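Local structure of putative aminopeptidase (Leishmania major, 5NTH) at residues A[26-31]-A[209-214]; A[47-52]-A[140-145]; A[280-285]-A[405-410]; A[432-437]-A[507-512]. The protein is an M17-family leucyl aminopeptidase that binds two manganese ions and the inhibitor actinonin, and probably removes residues from the N termini of peptides. All coordinates share one frame; numbering follows the deposited sequence.

Interaction 1. Residues A[26-31]-A[209-214]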
loop_
_atom_site.group_PDB
_atom_site.type_symbol
_atom_site.label_atom_id
_atom_site.label_comp_id
_atom_site.label_asym_id
_atom_site.label_seq_id
_atom_site.Cartn_x
_atom_site.Cartn_y
_atom_site.Cartn_z
ATOM N N THR A 26 7.242 -41.906 -13.243
ATOM C CA THR A 26 6.572 -42.961 -13.997
ATOM C C THR A 26 6.581 -44.345 -13.321
ATOM O O THR A 26 5.676 -45.103 -13.551
ATOM C CB THR A 26 7.083 -43.093 -15.452
ATOM O OG1 THR A 26 8.422 -43.582 -15.471
ATOM C CG2 THR A 26 7.029 -41.754 -16.181
ATOM N N ASN A 27 7.573 -44.672 -12.501
ATOM C CA ASN A 27 7.539 -45.919 -11.727
ATOM C C ASN A 27 7.147 -45.732 -10.266
ATOM O O ASN A 27 7.341 -46.630 -9.445
ATOM C CB ASN A 27 8.903 -46.605 -11.757
ATOM C CG ASN A 27 9.418 -46.796 -13.162
ATOM O OD1 ASN A 27 10.451 -46.230 -13.531
ATOM N ND2 ASN A 27 8.689 -47.582 -13.967
ATOM N N PHE A 28 6.577 -44.586 -9.929
ATOM C CA PHE A 28 6.306 -44.268 -8.538
ATOM C C PHE A 28 5.481 -45.339 -7.832
ATOM O O PHE A 28 4.493 -45.806 -8.374
ATOM C CB PHE A 28 5.570 -42.930 -8.448
ATOM C CG PHE A 28 5.479 -42.410 -7.074
ATOM C CD1 PHE A 28 6.493 -41.666 -6.562
ATOM C CD2 PHE A 28 4.402 -42.720 -6.279
ATOM C CE1 PHE A 28 6.430 -41.200 -5.265
ATOM C CE2 PHE A 28 4.316 -42.268 -4.990
ATOM C CZ PHE A 28 5.342 -41.508 -4.475
ATOM N N LYS A 29 5.889 -45.706 -6.623
ATOM C CA LYS A 29 5.038 -46.452 -5.710
ATOM C C LYS A 29 4.976 -45.774 -4.371
ATOM O O LYS A 29 5.966 -45.234 -3.889
ATOM C CB LYS A 29 5.556 -47.870 -5.521
ATOM C CG LYS A 29 5.445 -48.675 -6.804
ATOM C CD LYS A 29 5.841 -50.145 -6.633
ATOM C CE LYS A 29 5.777 -50.910 -7.969
ATOM N NZ LYS A 29 6.707 -50.373 -9.028
ATOM N N SER A 30 3.821 -45.842 -3.725
ATOM C CA SER A 30 3.737 -45.307 -2.382
ATOM C C SER A 30 4.693 -46.090 -1.484
ATOM O O SER A 30 5.314 -47.073 -1.902
ATOM C CB SER A 30 2.302 -45.335 -1.827
ATOM O OG SER A 30 2.077 -46.354 -0.874
ATOM N N ASN A 31 4.813 -45.639 -0.252
ATOM C CA ASN A 31 5.593 -46.360 0.725
ATOM C C ASN A 31 4.713 -46.742 1.863
ATOM O O ASN A 31 5.134 -46.721 3.022
ATOM C CB ASN A 31 6.785 -45.516 1.203
ATOM C CG ASN A 31 6.373 -44.281 2.019
ATOM O OD1 ASN A 31 5.189 -43.835 2.036
ATOM N ND2 ASN A 31 7.364 -43.712 2.707
ATOM N N ILE A 209 -4.669 -46.103 -4.408
ATOM C CA ILE A 209 -4.948 -44.772 -3.817
ATOM C C ILE A 209 -3.686 -44.165 -3.199
ATOM O O ILE A 209 -3.317 -43.034 -3.520
ATOM C CB ILE A 209 -6.101 -44.825 -2.800
ATOM C CG1 ILE A 209 -7.426 -44.922 -3.541
ATOM C CG2 ILE A 209 -6.177 -43.579 -1.963
ATOM C CD1 ILE A 209 -8.583 -45.372 -2.653
ATOM N N CYS A 210 -3.016 -44.912 -2.326
ATOM C CA CYS A 210 -1.797 -44.413 -1.682
ATOM C C CYS A 210 -0.792 -43.968 -2.726
ATOM O O CYS A 210 -0.299 -42.867 -2.643
ATOM C CB CYS A 210 -1.172 -45.465 -0.773
ATOM S SG CYS A 210 -2.135 -45.732 0.723
ATOM N N THR A 211 -0.529 -44.817 -3.721
ATOM C CA THR A 211 0.394 -44.480 -4.811
ATOM C C THR A 211 -0.032 -43.212 -5.542
ATOM O O THR A 211 0.813 -42.351 -5.817
ATOM C CB THR A 211 0.522 -45.635 -5.818
ATOM O OG1 THR A 211 1.194 -46.737 -5.210
ATOM C CG2 THR A 211 1.309 -45.244 -7.062
ATOM N N SER A 212 -1.324 -43.115 -5.866
ATOM C CA SER A 212 -1.843 -41.942 -6.543
ATOM C C SER A 212 -1.827 -40.676 -5.686
ATOM O O SER A 212 -1.542 -39.609 -6.205
ATOM C CB SER A 212 -3.268 -42.162 -7.103
ATOM O OG SER A 212 -3.231 -42.653 -8.441
ATOM N N VAL A 213 -2.182 -40.755 -4.415
ATOM C CA VAL A 213 -2.140 -39.559 -3.578
ATOM C C VAL A 213 -0.683 -39.046 -3.534
ATOM O O VAL A 213 -0.397 -37.875 -3.793
ATOM C CB VAL A 213 -2.623 -39.847 -2.150
ATOM C CG1 VAL A 213 -2.132 -38.801 -1.173
ATOM C CG2 VAL A 213 -4.122 -39.913 -2.076
ATOM N N GLN A 214 0.242 -39.936 -3.227
ATOM C CA GLN A 214 1.646 -39.563 -3.190
ATOM C C GLN A 214 2.295 -39.145 -4.516
ATOM O O GLN A 214 3.185 -38.293 -4.504
ATOM C CB GLN A 214 2.453 -40.675 -2.557
ATOM C CG GLN A 214 2.312 -40.620 -1.060
ATOM C CD GLN A 214 3.079 -41.703 -0.392
ATOM O OE1 GLN A 214 3.679 -42.517 -1.056
ATOM N NE2 GLN A 214 3.058 -41.724 0.923
#

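Interaction 2. Residues A[47-52]-A[140-145]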
loop_
_atom_site.group_PDB
_atom_site.type_symbol
_atom_site.label_atom_id
_atom_site.label_comp_id
_atom_site.label_asym_id
_atom_site.label_seq_id
_atom_site.Cartn_x
_atom_site.Cartn_y
_atom_site.Cartn_z
ATOM N N VAL A 47 5.919 -47.419 16.486
ATOM C CA VAL A 47 4.518 -47.766 16.476
ATOM C C VAL A 47 3.690 -46.552 16.837
ATOM O O VAL A 47 3.985 -45.869 17.795
ATOM C CB VAL A 47 4.198 -48.891 17.472
ATOM C CG1 VAL A 47 2.746 -49.295 17.356
ATOM C CG2 VAL A 47 5.035 -50.105 17.198
ATOM N N LEU A 48 2.634 -46.326 16.065
ATOM C CA LEU A 48 1.645 -45.329 16.360
ATOM C C LEU A 48 0.273 -45.991 16.526
ATOM O O LEU A 48 -0.157 -46.811 15.702
ATOM C CB LEU A 48 1.595 -44.295 15.238
ATOM C CG LEU A 48 0.401 -43.333 15.278
ATOM C CD1 LEU A 48 0.453 -42.373 16.469
ATOM C CD2 LEU A 48 0.315 -42.568 13.975
ATOM N N LEU A 49 -0.419 -45.579 17.576
ATOM C CA LEU A 49 -1.739 -46.048 17.855
ATOM C C LEU A 49 -2.629 -44.834 17.917
ATOM O O LEU A 49 -2.360 -43.895 18.678
ATOM C CB LEU A 49 -1.760 -46.784 19.186
ATOM C CG LEU A 49 -3.148 -47.222 19.656
ATOM C CD1 LEU A 49 -3.874 -48.067 18.612
ATOM C CD2 LEU A 49 -2.972 -47.964 20.966
ATOM N N VAL A 50 -3.696 -44.854 17.121
ATOM C CA VAL A 50 -4.524 -43.685 16.968
ATOM C C VAL A 50 -5.950 -44.110 16.790
ATOM O O VAL A 50 -6.265 -44.953 15.937
ATOM C CB VAL A 50 -4.051 -42.778 15.817
ATOM C CG1 VAL A 50 -3.935 -43.528 14.490
ATOM C CG2 VAL A 50 -4.979 -41.589 15.678
ATOM N N GLY A 51 -6.810 -43.513 17.608
ATOM C CA GLY A 51 -8.224 -43.778 17.521
ATOM C C GLY A 51 -9.024 -42.945 18.481
ATOM O O GLY A 51 -8.480 -42.284 19.360
ATOM N N ALA A 52 -10.335 -42.973 18.272
ATOM C CA ALA A 52 -11.322 -42.500 19.239
ATOM C C ALA A 52 -10.953 -42.965 20.635
ATOM O O ALA A 52 -10.594 -44.126 20.810
ATOM C CB ALA A 52 -12.695 -43.061 18.876
ATOM N N TYR A 140 -1.350 -48.134 13.818
ATOM C CA TYR A 140 -2.450 -48.909 14.301
ATOM C C TYR A 140 -3.586 -47.951 14.394
ATOM O O TYR A 140 -3.553 -47.051 15.214
ATOM C CB TYR A 140 -2.155 -49.561 15.661
ATOM C CG TYR A 140 -1.496 -50.930 15.560
ATOM C CD1 TYR A 140 -0.125 -51.046 15.273
ATOM C CD2 TYR A 140 -2.233 -52.120 15.748
ATOM C CE1 TYR A 140 0.502 -52.300 15.199
ATOM C CE2 TYR A 140 -1.616 -53.379 15.660
ATOM C CZ TYR A 140 -0.244 -53.465 15.390
ATOM O OH TYR A 140 0.415 -54.674 15.286
ATOM N N VAL A 141 -4.591 -48.163 13.551
ATOM C CA VAL A 141 -5.763 -47.306 13.496
ATOM C C VAL A 141 -7.035 -47.994 13.939
ATOM O O VAL A 141 -7.426 -49.000 13.388
ATOM C CB VAL A 141 -6.026 -46.826 12.079
ATOM C CG1 VAL A 141 -7.059 -45.699 12.104
ATOM C CG2 VAL A 141 -4.738 -46.373 11.427
ATOM N N CYS A 142 -7.679 -47.401 14.930
ATOM C CA CYS A 142 -8.981 -47.843 15.408
ATOM C C CYS A 142 -10.119 -47.079 14.720
ATOM O O CYS A 142 -10.641 -46.080 15.243
ATOM C CB CYS A 142 -9.045 -47.687 16.913
ATOM S SG CYS A 142 -7.835 -48.789 17.654
ATOM N N ALA A 143 -10.489 -47.580 13.545
ATOM C CA ALA A 143 -11.534 -46.983 12.739
ATOM C C ALA A 143 -12.445 -48.051 12.186
ATOM O O ALA A 143 -11.960 -49.080 11.688
ATOM C CB ALA A 143 -10.945 -46.167 11.600
ATOM N N PRO A 144 -13.765 -47.776 12.214
ATOM C CA PRO A 144 -14.768 -48.754 11.809
ATOM C C PRO A 144 -14.773 -49.005 10.305
ATOM O O PRO A 144 -14.247 -48.218 9.513
ATOM C CB PRO A 144 -16.085 -48.127 12.267
ATOM C CG PRO A 144 -15.834 -46.661 12.259
ATOM C CD PRO A 144 -14.349 -46.419 12.302
ATOM N N ALA A 145 -15.341 -50.142 9.940
ATOM C CA ALA A 145 -15.418 -50.544 8.548
ATOM C C ALA A 145 -16.191 -49.463 7.780
ATOM O O ALA A 145 -17.194 -48.944 8.283
ATOM C CB ALA A 145 -16.118 -51.900 8.441
#

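Interaction 3. Residues A[280-285]-A[405-410]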
loop_
_atom_site.group_PDB
_atom_site.type_symbol
_atom_site.label_atom_id
_atom_site.label_comp_id
_atom_site.label_asym_id
_atom_site.label_seq_id
_atom_site.Cartn_x
_atom_site.Cartn_y
_atom_site.Cartn_z
ATOM N N ARG A 280 -7.910 -41.084 -22.010
ATOM C CA ARG A 280 -9.251 -41.671 -21.900
ATOM C C ARG A 280 -9.253 -43.197 -22.068
ATOM O O ARG A 280 -8.537 -43.740 -22.916
ATOM C CB ARG A 280 -10.183 -41.033 -22.917
ATOM C CG ARG A 280 -9.698 -41.199 -24.358
ATOM C CD ARG A 280 -10.796 -40.956 -25.384
ATOM N NE ARG A 280 -12.067 -41.637 -25.024
ATOM C CZ ARG A 280 -12.569 -42.754 -25.556
ATOM N NH1 ARG A 280 -11.939 -43.411 -26.526
ATOM N NH2 ARG A 280 -13.731 -43.212 -25.105
ATOM N N TYR A 281 -10.080 -43.855 -21.256
ATOM C CA TYR A 281 -10.271 -45.308 -21.273
ATOM C C TYR A 281 -11.736 -45.609 -21.492
ATOM O O TYR A 281 -12.587 -45.010 -20.809
ATOM C CB TYR A 281 -9.861 -45.912 -19.936
ATOM C CG TYR A 281 -9.704 -47.425 -19.883
ATOM C CD1 TYR A 281 -8.861 -48.102 -20.759
ATOM C CD2 TYR A 281 -10.336 -48.168 -18.890
ATOM C CE1 TYR A 281 -8.681 -49.497 -20.663
ATOM C CE2 TYR A 281 -10.180 -49.558 -18.776
ATOM C CZ TYR A 281 -9.354 -50.234 -19.670
ATOM O OH TYR A 281 -9.196 -51.616 -19.555
ATOM N N ARG A 282 -12.011 -46.490 -22.469
ATOM C CA ARG A 282 -13.271 -47.227 -22.536
ATOM C C ARG A 282 -13.124 -48.485 -21.700
ATOM O O ARG A 282 -12.205 -49.296 -21.912
ATOM C CB ARG A 282 -13.679 -47.621 -23.957
ATOM C CG ARG A 282 -15.064 -48.348 -24.044
ATOM C CD ARG A 282 -15.567 -48.560 -25.481
ATOM N NE ARG A 282 -15.110 -47.407 -26.277
ATOM C CZ ARG A 282 -15.848 -46.394 -26.758
ATOM N NH1 ARG A 282 -15.211 -45.405 -27.403
ATOM N NH2 ARG A 282 -17.186 -46.355 -26.642
ATOM N N ASN A 283 -14.052 -48.644 -20.762
ATOM C CA ASN A 283 -14.073 -49.785 -19.869
ATOM C C ASN A 283 -14.655 -50.985 -20.626
ATOM O O ASN A 283 -15.821 -50.939 -21.061
ATOM C CB ASN A 283 -14.896 -49.449 -18.624
ATOM C CG ASN A 283 -14.854 -50.541 -17.586
ATOM O OD1 ASN A 283 -14.216 -51.583 -17.782
ATOM N ND2 ASN A 283 -15.540 -50.315 -16.469
ATOM N N PRO A 284 -13.855 -52.060 -20.788
ATOM C CA PRO A 284 -14.412 -53.209 -21.491
ATOM C C PRO A 284 -15.497 -53.921 -20.710
ATOM O O PRO A 284 -16.347 -54.529 -21.342
ATOM C CB PRO A 284 -13.215 -54.150 -21.688
ATOM C CG PRO A 284 -11.998 -53.409 -21.224
ATOM C CD PRO A 284 -12.478 -52.310 -20.321
ATOM N N ASN A 285 -15.482 -53.850 -19.373
ATOM C CA ASN A 285 -16.503 -54.513 -18.535
ATOM C C ASN A 285 -17.624 -53.584 -18.070
ATOM O O ASN A 285 -18.221 -53.781 -17.013
ATOM C CB ASN A 285 -15.861 -55.172 -17.312
ATOM C CG ASN A 285 -14.617 -55.952 -17.659
ATOM O OD1 ASN A 285 -13.535 -55.629 -17.180
ATOM N ND2 ASN A 285 -14.755 -56.967 -18.518
ATOM N N GLU A 405 -15.318 -32.138 -28.222
ATOM C CA GLU A 405 -14.362 -32.614 -29.224
ATOM C C GLU A 405 -13.995 -34.109 -29.142
ATOM O O GLU A 405 -13.342 -34.653 -30.036
ATOM C CB GLU A 405 -13.120 -31.742 -29.135
ATOM C CG GLU A 405 -13.362 -30.324 -29.625
ATOM C CD GLU A 405 -13.465 -30.230 -31.134
ATOM O OE1 GLU A 405 -13.101 -31.227 -31.792
ATOM O OE2 GLU A 405 -13.886 -29.161 -31.661
ATOM N N GLN A 406 -14.410 -34.772 -28.075
ATOM C CA GLN A 406 -14.173 -36.194 -27.943
ATOM C C GLN A 406 -15.204 -36.985 -28.743
ATOM O O GLN A 406 -16.241 -36.443 -29.149
ATOM C CB GLN A 406 -14.223 -36.565 -26.474
ATOM C CG GLN A 406 -13.142 -35.838 -25.688
ATOM C CD GLN A 406 -12.652 -36.618 -24.487
ATOM O OE1 GLN A 406 -11.590 -37.273 -24.528
ATOM N NE2 GLN A 406 -13.427 -36.554 -23.404
ATOM N N ASP A 407 -14.907 -38.261 -28.987
ATOM C CA ASP A 407 -15.856 -39.146 -29.694
ATOM C C ASP A 407 -16.970 -39.780 -28.833
ATOM O O ASP A 407 -17.682 -40.638 -29.318
ATOM C CB ASP A 407 -15.129 -40.171 -30.608
ATOM C CG ASP A 407 -14.362 -41.311 -29.854
ATOM O OD1 ASP A 407 -14.629 -41.669 -28.662
ATOM O OD2 ASP A 407 -13.454 -41.886 -30.523
ATOM N N PHE A 408 -17.123 -39.350 -27.574
ATOM C CA PHE A 408 -18.312 -39.634 -26.737
ATOM C C PHE A 408 -18.713 -38.345 -26.002
ATOM O O PHE A 408 -17.880 -37.479 -25.779
ATOM C CB PHE A 408 -17.983 -40.709 -25.716
ATOM C CG PHE A 408 -17.085 -40.230 -24.580
ATOM C CD1 PHE A 408 -15.699 -40.249 -24.695
ATOM C CD2 PHE A 408 -17.637 -39.751 -23.384
ATOM C CE1 PHE A 408 -14.886 -39.807 -23.638
ATOM C CE2 PHE A 408 -16.824 -39.302 -22.346
ATOM C CZ PHE A 408 -15.448 -39.341 -22.471
ATOM N N VAL A 409 -19.961 -38.220 -25.593
ATOM C CA VAL A 409 -20.413 -37.022 -24.888
ATOM C C VAL A 409 -20.441 -37.339 -23.426
ATOM O O VAL A 409 -21.148 -38.240 -23.059
ATOM C CB VAL A 409 -21.855 -36.644 -25.279
ATOM C CG1 VAL A 409 -22.355 -35.455 -24.444
ATOM C CG2 VAL A 409 -21.945 -36.326 -26.769
ATOM N N PRO A 410 -19.723 -36.589 -22.574
ATOM C CA PRO A 410 -19.835 -36.921 -21.150
ATOM C C PRO A 410 -21.243 -36.741 -20.546
ATOM O O PRO A 410 -22.032 -35.916 -21.010
ATOM C CB PRO A 410 -18.860 -35.941 -20.474
ATOM C CG PRO A 410 -18.009 -35.422 -21.558
ATOM C CD PRO A 410 -18.848 -35.430 -22.786
#

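Interaction 4. Residues A[432-437]-A[507-512]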
loop_
_atom_site.group_PDB
_atom_site.type_symbol
_atom_site.label_atom_id
_atom_site.label_comp_id
_atom_site.label_asym_id
_atom_site.label_seq_id
_atom_site.Cartn_x
_atom_site.Cartn_y
_atom_site.Cartn_z
ATOM N N ALA A 432 -12.542 -27.556 -0.023
ATOM C CA ALA A 432 -12.688 -27.004 -1.339
ATOM C C ALA A 432 -14.079 -26.367 -1.497
ATOM O O ALA A 432 -15.016 -26.643 -0.743
ATOM C CB ALA A 432 -12.488 -28.077 -2.385
ATOM N N GLY A 433 -14.180 -25.487 -2.487
ATOM C CA GLY A 433 -15.441 -24.847 -2.886
ATOM C C GLY A 433 -16.018 -25.542 -4.093
ATOM O O GLY A 433 -15.323 -25.706 -5.093
ATOM N N VAL A 434 -17.262 -25.996 -3.981
ATOM C CA VAL A 434 -17.903 -26.705 -5.059
ATOM C C VAL A 434 -18.999 -25.822 -5.632
ATOM O O VAL A 434 -19.892 -25.351 -4.921
ATOM C CB VAL A 434 -18.490 -28.038 -4.603
ATOM C CG1 VAL A 434 -19.185 -28.732 -5.771
ATOM C CG2 VAL A 434 -17.402 -28.930 -4.037
ATOM N N TYR A 435 -18.897 -25.605 -6.932
ATOM C CA TYR A 435 -19.818 -24.783 -7.690
ATOM C C TYR A 435 -20.450 -25.731 -8.667
ATOM O O TYR A 435 -19.799 -26.185 -9.607
ATOM C CB TYR A 435 -19.086 -23.682 -8.434
ATOM C CG TYR A 435 -19.939 -22.915 -9.435
ATOM C CD1 TYR A 435 -20.746 -21.842 -9.036
ATOM C CD2 TYR A 435 -19.895 -23.236 -10.779
ATOM C CE1 TYR A 435 -21.482 -21.136 -9.946
ATOM C CE2 TYR A 435 -20.633 -22.535 -11.706
ATOM C CZ TYR A 435 -21.426 -21.490 -11.292
ATOM O OH TYR A 435 -22.152 -20.824 -12.255
ATOM N N ALA A 436 -21.719 -26.023 -8.443
ATOM C CA ALA A 436 -22.337 -27.174 -9.063
ATOM C C ALA A 436 -23.667 -26.827 -9.663
ATOM O O ALA A 436 -24.521 -26.310 -8.956
ATOM C CB ALA A 436 -22.517 -28.251 -8.013
ATOM N N SER A 437 -23.851 -27.183 -10.934
ATOM C CA SER A 437 -25.112 -26.912 -11.672
ATOM C C SER A 437 -26.264 -27.871 -11.399
ATOM O O SER A 437 -27.269 -27.777 -12.056
ATOM C CB SER A 437 -24.857 -26.991 -13.174
ATOM O OG SER A 437 -24.506 -28.329 -13.495
ATOM N N PRO A 507 -24.634 -32.699 -15.270
ATOM C CA PRO A 507 -24.053 -31.786 -14.314
ATOM C C PRO A 507 -22.609 -31.361 -14.580
ATOM O O PRO A 507 -21.772 -32.154 -15.047
ATOM C CB PRO A 507 -24.084 -32.590 -13.013
ATOM C CG PRO A 507 -25.091 -33.637 -13.233
ATOM C CD PRO A 507 -24.877 -34.007 -14.656
ATOM N N PHE A 508 -22.341 -30.108 -14.235
ATOM C CA PHE A 508 -21.002 -29.557 -14.224
ATOM C C PHE A 508 -20.658 -29.289 -12.769
ATOM O O PHE A 508 -21.389 -28.541 -12.096
ATOM C CB PHE A 508 -21.012 -28.258 -15.010
ATOM C CG PHE A 508 -19.759 -27.458 -14.886
ATOM C CD1 PHE A 508 -18.611 -27.849 -15.551
ATOM C CD2 PHE A 508 -19.735 -26.307 -14.115
ATOM C CE1 PHE A 508 -17.454 -27.119 -15.446
ATOM C CE2 PHE A 508 -18.587 -25.560 -14.016
ATOM C CZ PHE A 508 -17.444 -25.967 -14.687
ATOM N N VAL A 509 -19.578 -29.918 -12.296
ATOM C CA VAL A 509 -19.152 -29.833 -10.890
ATOM C C VAL A 509 -17.767 -29.285 -10.850
ATOM O O VAL A 509 -16.823 -29.961 -11.248
ATOM C CB VAL A 509 -19.101 -31.197 -10.187
ATOM C CG1 VAL A 509 -18.782 -31.049 -8.708
ATOM C CG2 VAL A 509 -20.435 -31.894 -10.344
ATOM N N HIS A 510 -17.672 -28.064 -10.337
ATOM C CA HIS A 510 -16.429 -27.325 -10.270
ATOM C C HIS A 510 -15.896 -27.349 -8.871
ATOM O O HIS A 510 -16.578 -26.891 -7.968
ATOM C CB HIS A 510 -16.692 -25.909 -10.674
ATOM C CG HIS A 510 -15.506 -25.007 -10.563
ATOM N ND1 HIS A 510 -14.560 -24.896 -11.555
ATOM C CD2 HIS A 510 -15.151 -24.124 -9.607
ATOM C CE1 HIS A 510 -13.656 -24.007 -11.203
ATOM N NE2 HIS A 510 -13.997 -23.515 -10.029
ATOM N N VAL A 511 -14.685 -27.884 -8.702
ATOM C CA VAL A 511 -14.051 -27.947 -7.389
ATOM C C VAL A 511 -12.862 -27.000 -7.310
ATOM O O VAL A 511 -11.836 -27.177 -7.972
ATOM C CB VAL A 511 -13.608 -29.368 -7.020
ATOM C CG1 VAL A 511 -13.124 -29.401 -5.577
ATOM C CG2 VAL A 511 -14.753 -30.341 -7.189
ATOM N N ASP A 512 -13.016 -25.984 -6.478
ATOM C CA ASP A 512 -11.977 -24.978 -6.284
ATOM C C ASP A 512 -11.158 -25.307 -5.051
ATOM O O ASP A 512 -11.573 -25.040 -3.956
ATOM C CB ASP A 512 -12.610 -23.588 -6.151
ATOM C CG ASP A 512 -11.594 -22.469 -6.165
ATOM O OD1 ASP A 512 -10.371 -22.716 -6.274
ATOM O OD2 ASP A 512 -12.049 -21.321 -6.075
#

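Interaction 1. Residues A[26-31]-A[209-214]
S30 and T211 bring the two backbones within 4.2 Å, CA to CA, where the irregular chain of 28-31 passes over one side of helix 203-221. The N-H of S30 points almost straight at OG1 of T211, with S30 N 3.1 Å from T211 OG1 and 168° at the hydrogen. The same hydroxyl also bonds to the carbonyl of E207, one turn back. With CG2 of T211 anti to the backbone N, the methyl lies 3.5 Å from the carbonyl O of F28. This linker, leading from helix 12-26 into strand 32-34 at one margin of the N-terminal sheet, rests on a helix whose other neighbours include helices 148-156, 323-341 and 528-536. F28 directs its ring at the helix: its CE2 comes 3.5 Å from CB of Q214, and the ring stands nearly perpendicular to the Q214 amide. Extended beyond CG, Q214 carries that amide to N31, where NE2 of Q214 donates to OD1 of N31 at 3.2 Å; NE2 also bonds to the carbonyl of A156. The two amide planes are turned 60° apart. OE1 of Q214 takes a weak bond from the backbone N of N31, 3.4 Å away. OG of S30 sits 3.4 Å from CB of C210 while bonding to the backbone N of V32.

Interaction 2. Residues A[47-52]-A[140-145]
Y140 buries the most surface in this contact, with C142 and V50 next, and all three lie on neighbouring parallel strands, 46-51 and 137-142, whose short segments run 10° apart. Y140 is gripped through its backbone: its N donates to the carbonyl O of L48 at 2.6 Å, and its O accepts from V50 N at 2.9 Å. Its CB packs 3.7 Å from CD1 of L49, its partner in the parallel register. With CG beside the backbone N (chi1 -89°), the Y140 ring leans back toward V47, and CG1 of V47 reaches its CD1 at 4.0 Å. F66 meets the same ring edge-to-face. C142 lies on the sheet face that carries L49 and Y140; its SG touches CD1 of L49 at 4.1 Å, and its CB lies beside CA of G51, which has no side chain to compete for that place. V50 and V141 face the other way; CG1 of V50 lies 4.3 Å from CG2 of V141. The carbonyl O of V50 accepts from C142 N at 3.0 Å and also receives a CA-H...O contact from V141. These are inner strands of the M17 N-terminal domain, of the macro-domain clan; helix 117-127 covers the V141 face, and strand 97-103 flanks 46-51. The main-chain bonds set the register and the side-chain contacts are all apolar, implying that burial of carbon and sulfur, not charge, probably adds the rest.

Interaction 3. Residues A[280-285]-A[405-410]
OD1 of D407 is shared by two arginines, R280 and R282, in a salt-bridge network of the catalytic domain. The network joins the end of strand 275-282, in the large mixed sheet, to the loop between helix 391-404 and strand 412-417. Both ion pairs are long. OD1 of D407 lies 3.9 Å from NH1 of R280 but over one face of that guanidinium, well out of its plane, and no N-H points at it; the attraction is of charge alone. R282 offers its guanidinium edge instead, NH1 standing 4.0 Å from OD1 of D407. R280 NH1 has a further weak, long ion pair with D246. Bent at chi3 (-45°), the R280 chain turns its guanidinium against F408, the two planes 39° apart and the contact oblique. NH2 of R280 is 3.6 Å from CD1 of F408, and NE comes equally near CE1. F408 in turn rests on N351 and S353 of strand 349-361, the neighbour of 275-282. The Q406 amide, whose NE2 is bonded to OG of S353, stands nearly perpendicular to the guanidinium, and its OE1 lies 3.9 Å from CD of R280.

Interaction 4. Residues A[432-437]-A[507-512]
Y435 and F508 meet rim to rim on one face of an antiparallel strand pair: CD2 of Y435 lies 4.2 Å from CE2 of F508, each atom near the plane of the other ring. CB of H510 also sits at the Y435 edge. Both rings and the imidazole of H510 have CG anti to the backbone N (chi1 170-176°), which carries all three out on the same side of the sheet. Y435 OH bonds to E497, and H510 ND1 to D415. The other face is aliphatic: CG1 of V434 meets CG1 of V509 at 3.8 Å, their side chains crossing at a slant, and CB of A432 presses on CG1 of V511 at 3.5 Å. Between the faces, Y435 and H510 exchange two backbone bonds, with Y435 N 2.8 Å from H510 O, and G433 and D512 form a second such pair. V434-V511 and A436-V509 are the intervening non-hydrogen-bonded pairs. S437 ends the pairing twice over, its N donating to F508 O while F508 N donates to OG of S437 at 2.9 Å and 178°. D512 turns its carboxylate away from 432-437 to S489, T420 and the backbone N of L419. T420 and L419 line the actinonin pocket, so D512 probably helps hold that loop as a second-shell residue, its side chain about 9 Å from a manganese ion. Strand 508-512 lies between 412-417 and 432-436 in the catalytic sheet; helix 488-497 covers the Y435 face, helix 439-452 covers V509 and A436, and R110 of a neighbouring subunit bonds to the carbonyl of A436.

Overall arrangement
From the N terminus, interaction 1 closes the longest loop, returning the linker after helix 12-26 to helix 203-221 across nearly 180 residues. Interaction 2 lies wholly within that span and joins two inner strands of the N-terminal sheet, its centre 22 Å from that of interaction 1. Interactions 3 and 4 follow in series in the catalytic domain, closing loops of about 120 and 70 residues, with none crossing. Both reach the same mixed sheet: 280-285 with 405-410 ties one flank to a loop, and 432-437 with 507-512 pairs two strands farther across. Interactions 2 and 3, one in the N-terminal sheet and one in the catalytic part, have centres 40 Å apart.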